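Local atomic coordinates of NDP-rhamnosyltransferase (Saccharopolyspora spinosa, PDB entry 3TSA), a protein that belongs to the GT-B clan of glycosyltransferases, with two domains that each carry a parallel sheet. Residues 39-42 with 43-47; 257-260 with 261-264. All blocks are in the same frame, centred on the assembly; numbering follows the deposited sequence.

Interaction 1 (39-42 with 43-47); sequences ELQA and TAHGA
Gly46 N donates to Ala42 O at 2.8 Å, and the 140° at its hydrogen marks a bent bond in the last turn of the helix. Two further i to i+4 bonds continue the helical pattern: Ala44 N meets Leu40 O at 3.0 Å, and His45 N meets Gln41 O at 2.9 Å.

Gln41 O also lies against the imidazole of His45. It sits 3.3 Å from His45 CG, above one face of the ring and displaced toward the rim. The Gln41 side chain continues over the ring from there. With CG anti to the backbone N (chi1 -169°) and the chain extended beyond it, the methylene carbon Gln41 CG comes to 3.3 Å from His45 CE1, and Gln41 CD and NE2 follow past the same ring carbon. Amide and ring planes are 28° apart, so the two flat groups are inclined to each other. At the outer end of the ring, His45 NE2 is hydrogen-bonded to Thr51 OG1, which, with the glutamine on one face, probably limits rotation of the imidazole.

One turn earlier a water spans the helix side. It gives a hydrogen to Glu39 O at 2.8 Å and also bonds Thr43 OG1, in a direction left open. Thr43 OG1 faces this water because it stands beside its own backbone N.

This is the helix 38-46 of a beta-alpha-beta unit between strands 31-36 and 50-53. Leu40, Thr43 and Ala44 pack on helix 12-16, His45 is tied to strand 50-53 through Thr51, and His45 also packs on Gly206 of the second subunit.

Interaction 2 (257-260 with 261-264); sequences VPPE and HRAL
Arg262 folds back along the turn and grips Val257 O side-on with two nitrogens, NE at 2.9 Å and NH2 at 3.0 Å from that oxygen. The acceptor lies within 5° of the guanidinium plane, so both N-H groups converge on it in plane. Pro259 covers one face of the guanidinium, its backbone N 3.4 Å above the plane and toward the rim. An extended chain from CG to NE carries the group there, while Val257 CG2 rests 3.8 Å from Arg262 CG.

His261 packs closely on the other residues of the turn: Pro258 CB is 3.7 Å from His261 CD2, with the proline at the ring edge, and Glu260 CG forms a CH-pi contact over one face, 14° off the ring normal. The backbone adds two i to i+3 bonds, His261 N to Pro258 O and Arg262 N to Pro259 O, which make this a tight turn.

The looser side is that of Ala263, whose CB comes no nearer to 257-260 than 4.6 Å, from Glu260 O. Pro259 and Glu260 are exposed too, yet their atoms still pack on Arg262 and His261. The carboxylate of Glu260 turns to a salt bridge with Arg227.

The turn follows strand 251-256 on the way to strand 272-274. Pro258, Pro259 and His261 lean on helix 227-233, and Arg262 NH2 also bonds Ser277 in the loop beyond strand 272-274.

Overall arrangement
From the N terminus, the chain first passes through the sheet that contains strands 3-7, 31-36 and 50-53, and interaction 1 lies in the helix joining the last two of these. Much later, interaction 2 lies in the loop just after strand 251-256 of the second sheet. Each contact is made within one continuous stretch, so neither encloses a long loop; they follow in series and do not nest or cross. The centres of interactions 1 and 2 are about 19 Å apart. The nearest atoms of interactions 1 and 2 are about 11 Å apart. Interaction 1 lies within the crossover helix, which reaches strand 50-53 through His45, whereas interaction 2 packs against helix 227-233 of the C-terminal half.

Interaction 1 (39-42 with 43-47)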
loop_
_atom_site.group_PDB
_atom_site.type_symbol
_atom_site.label_atom_id
_atom_site.label_comp_id
_atom_site.label_asym_id
_atom_site.label_seq_id
_atom_site.Cartn_x
_atom_site.Cartn_y
_atom_site.Cartn_z
ATOM N N GLU A 39 -13.705 9.585 -8.027
ATOM C CA GLU A 39 -13.711 9.954 -6.587
ATOM C C GLU A 39 -12.750 9.118 -5.737
ATOM O O GLU A 39 -12.296 9.565 -4.688
ATOM C CB GLU A 39 -15.113 9.788 -5.966
ATOM C CG GLU A 39 -16.156 10.783 -6.403
ATOM C CD GLU A 39 -16.849 10.407 -7.712
ATOM O OE1 GLU A 39 -16.690 9.276 -8.209
ATOM O OE2 GLU A 39 -17.568 11.287 -8.268
ATOM N N LEU A 40 -12.475 7.899 -6.210
ATOM C CA LEU A 40 -11.737 6.945 -5.410
ATOM C C LEU A 40 -10.332 6.737 -5.910
ATOM O O LEU A 40 -9.532 6.110 -5.245
ATOM C CB LEU A 40 -12.449 5.593 -5.402
ATOM C CG LEU A 40 -13.592 5.306 -4.455
ATOM C CD1 LEU A 40 -13.774 3.760 -4.551
ATOM C CD2 LEU A 40 -13.280 5.764 -3.021
ATOM N N GLN A 41 -10.025 7.306 -7.066
ATOM C CA GLN A 41 -8.738 6.951 -7.705
ATOM C C GLN A 41 -7.537 7.254 -6.814
ATOM O O GLN A 41 -6.622 6.437 -6.669
ATOM C CB GLN A 41 -8.540 7.663 -9.031
ATOM C CG GLN A 41 -7.356 7.086 -9.814
ATOM C CD GLN A 41 -7.088 7.843 -11.068
ATOM O OE1 GLN A 41 -6.909 9.066 -11.029
ATOM N NE2 GLN A 41 -7.035 7.131 -12.208
ATOM N N ALA A 42 -7.507 8.473 -6.286
ATOM C CA ALA A 42 -6.353 8.909 -5.522
ATOM C C ALA A 42 -6.245 8.167 -4.154
ATOM O O ALA A 42 -5.122 7.853 -3.696
ATOM C CB ALA A 42 -6.411 10.533 -5.375
ATOM N N THR A 43 -7.378 7.772 -3.568
ATOM C CA THR A 43 -7.363 6.984 -2.335
ATOM C C THR A 43 -6.716 5.569 -2.639
ATOM O O THR A 43 -5.848 5.057 -1.862
ATOM C CB THR A 43 -8.749 6.780 -1.873
ATOM O OG1 THR A 43 -9.277 8.114 -1.627
ATOM C CG2 THR A 43 -8.749 6.027 -0.500
ATOM N N ALA A 44 -7.143 5.011 -3.762
ATOM C CA ALA A 44 -6.678 3.662 -4.201
ATOM C C ALA A 44 -5.152 3.681 -4.504
ATOM O O ALA A 44 -4.328 2.954 -3.942
ATOM C CB ALA A 44 -7.499 3.159 -5.439
ATOM N N HIS A 45 -4.777 4.634 -5.352
ATOM C CA HIS A 45 -3.415 4.822 -5.695
ATOM C C HIS A 45 -2.550 5.193 -4.545
ATOM O O HIS A 45 -1.395 4.658 -4.417
ATOM C CB HIS A 45 -3.227 5.798 -6.857
ATOM C CG HIS A 45 -3.849 5.344 -8.136
ATOM N ND1 HIS A 45 -3.969 6.169 -9.232
ATOM C CD2 HIS A 45 -4.374 4.139 -8.512
ATOM C CE1 HIS A 45 -4.536 5.503 -10.226
ATOM N NE2 HIS A 45 -4.823 4.279 -9.808
ATOM N N GLY A 46 -3.096 5.980 -3.604
ATOM C CA GLY A 46 -2.308 6.439 -2.455
ATOM C C GLY A 46 -1.957 5.324 -1.484
ATOM O O GLY A 46 -1.071 5.484 -0.674
ATOM N N ALA A 47 -2.653 4.182 -1.626
ATOM C CA ALA A 47 -2.463 2.909 -0.833
ATOM C C ALA A 47 -1.597 1.790 -1.490
ATOM O O ALA A 47 -1.424 0.665 -1.016
ATOM C CB ALA A 47 -3.816 2.318 -0.445
HETATM O O HOH W 1 -9.686 9.476 -3.670
#

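Interaction 2 (257-260 with 261-264)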
loop_
_atom_site.group_PDB
_atom_site.type_symbol
_atom_site.label_atom_id
_atom_site.label_comp_id
_atom_site.label_asym_id
_atom_site.label_seq_id
_atom_site.Cartn_x
_atom_site.Cartn_y
_atom_site.Cartn_z
ATOM N N VAL A 257 -7.397 17.987 9.907
ATOM C CA VAL A 257 -8.463 18.141 8.901
ATOM C C VAL A 257 -7.777 18.200 7.546
ATOM O O VAL A 257 -6.568 18.438 7.535
ATOM C CB VAL A 257 -9.369 19.371 9.134
ATOM C CG1 VAL A 257 -9.986 19.288 10.547
ATOM C CG2 VAL A 257 -8.623 20.680 8.868
ATOM N N PRO A 258 -8.511 17.973 6.434
ATOM C CA PRO A 258 -7.918 17.950 5.089
ATOM C C PRO A 258 -7.356 19.297 4.734
ATOM O O PRO A 258 -7.881 20.314 5.215
ATOM C CB PRO A 258 -9.142 17.700 4.191
ATOM C CG PRO A 258 -10.025 16.869 5.084
ATOM C CD PRO A 258 -9.941 17.610 6.369
ATOM N N PRO A 259 -6.350 19.339 3.850
ATOM C CA PRO A 259 -5.703 20.589 3.481
ATOM C C PRO A 259 -6.683 21.725 3.114
ATOM O O PRO A 259 -6.537 22.864 3.627
ATOM C CB PRO A 259 -4.870 20.207 2.238
ATOM C CG PRO A 259 -4.639 18.756 2.332
ATOM C CD PRO A 259 -5.843 18.179 3.082
ATOM N N GLU A 260 -7.679 21.439 2.274
ATOM C CA GLU A 260 -8.617 22.540 1.862
ATOM C C GLU A 260 -9.530 23.075 2.979
ATOM O O GLU A 260 -10.098 24.160 2.859
ATOM C CB GLU A 260 -9.428 22.174 0.625
ATOM C CG GLU A 260 -10.558 21.194 0.887
ATOM C CD GLU A 260 -10.104 19.727 0.973
ATOM O OE1 GLU A 260 -8.876 19.378 0.905
ATOM O OE2 GLU A 260 -11.028 18.912 1.128
ATOM N N HIS A 261 -9.643 22.336 4.083
ATOM C CA HIS A 261 -10.423 22.814 5.226
ATOM C C HIS A 261 -9.609 23.562 6.293
ATOM O O HIS A 261 -10.168 24.003 7.294
ATOM C CB HIS A 261 -11.237 21.660 5.853
ATOM C CG HIS A 261 -12.206 21.016 4.903
ATOM N ND1 HIS A 261 -13.364 21.636 4.487
ATOM C CD2 HIS A 261 -12.220 19.778 4.341
ATOM C CE1 HIS A 261 -14.013 20.837 3.651
ATOM N NE2 HIS A 261 -13.351 19.701 3.557
ATOM N N ARG A 262 -8.299 23.721 6.054
ATOM C CA ARG A 262 -7.400 24.306 7.026
ATOM C C ARG A 262 -7.602 25.827 7.037
ATOM O O ARG A 262 -7.453 26.485 8.072
ATOM C CB ARG A 262 -5.927 23.845 6.740
ATOM C CG ARG A 262 -5.730 22.350 7.152
ATOM C CD ARG A 262 -4.368 21.727 6.809
ATOM N NE ARG A 262 -4.508 20.267 6.795
ATOM C CZ ARG A 262 -3.643 19.402 6.284
ATOM N NH1 ARG A 262 -2.544 19.851 5.720
ATOM N NH2 ARG A 262 -3.890 18.075 6.337
ATOM N N ALA A 263 -8.045 26.375 5.905
ATOM C CA ALA A 263 -8.318 27.822 5.822
ATOM C C ALA A 263 -9.477 28.305 6.734
ATOM O O ALA A 263 -9.534 29.478 7.142
ATOM C CB ALA A 263 -8.563 28.216 4.339
ATOM N N LEU A 264 -10.373 27.392 7.084
ATOM C CA LEU A 264 -11.446 27.665 8.044
ATOM C C LEU A 264 -10.934 28.088 9.452
ATOM O O LEU A 264 -11.657 28.705 10.229
ATOM C CB LEU A 264 -12.359 26.419 8.169
ATOM C CG LEU A 264 -12.997 25.808 6.905
ATOM C CD1 LEU A 264 -13.757 24.488 7.180
ATOM C CD2 LEU A 264 -13.956 26.857 6.175
#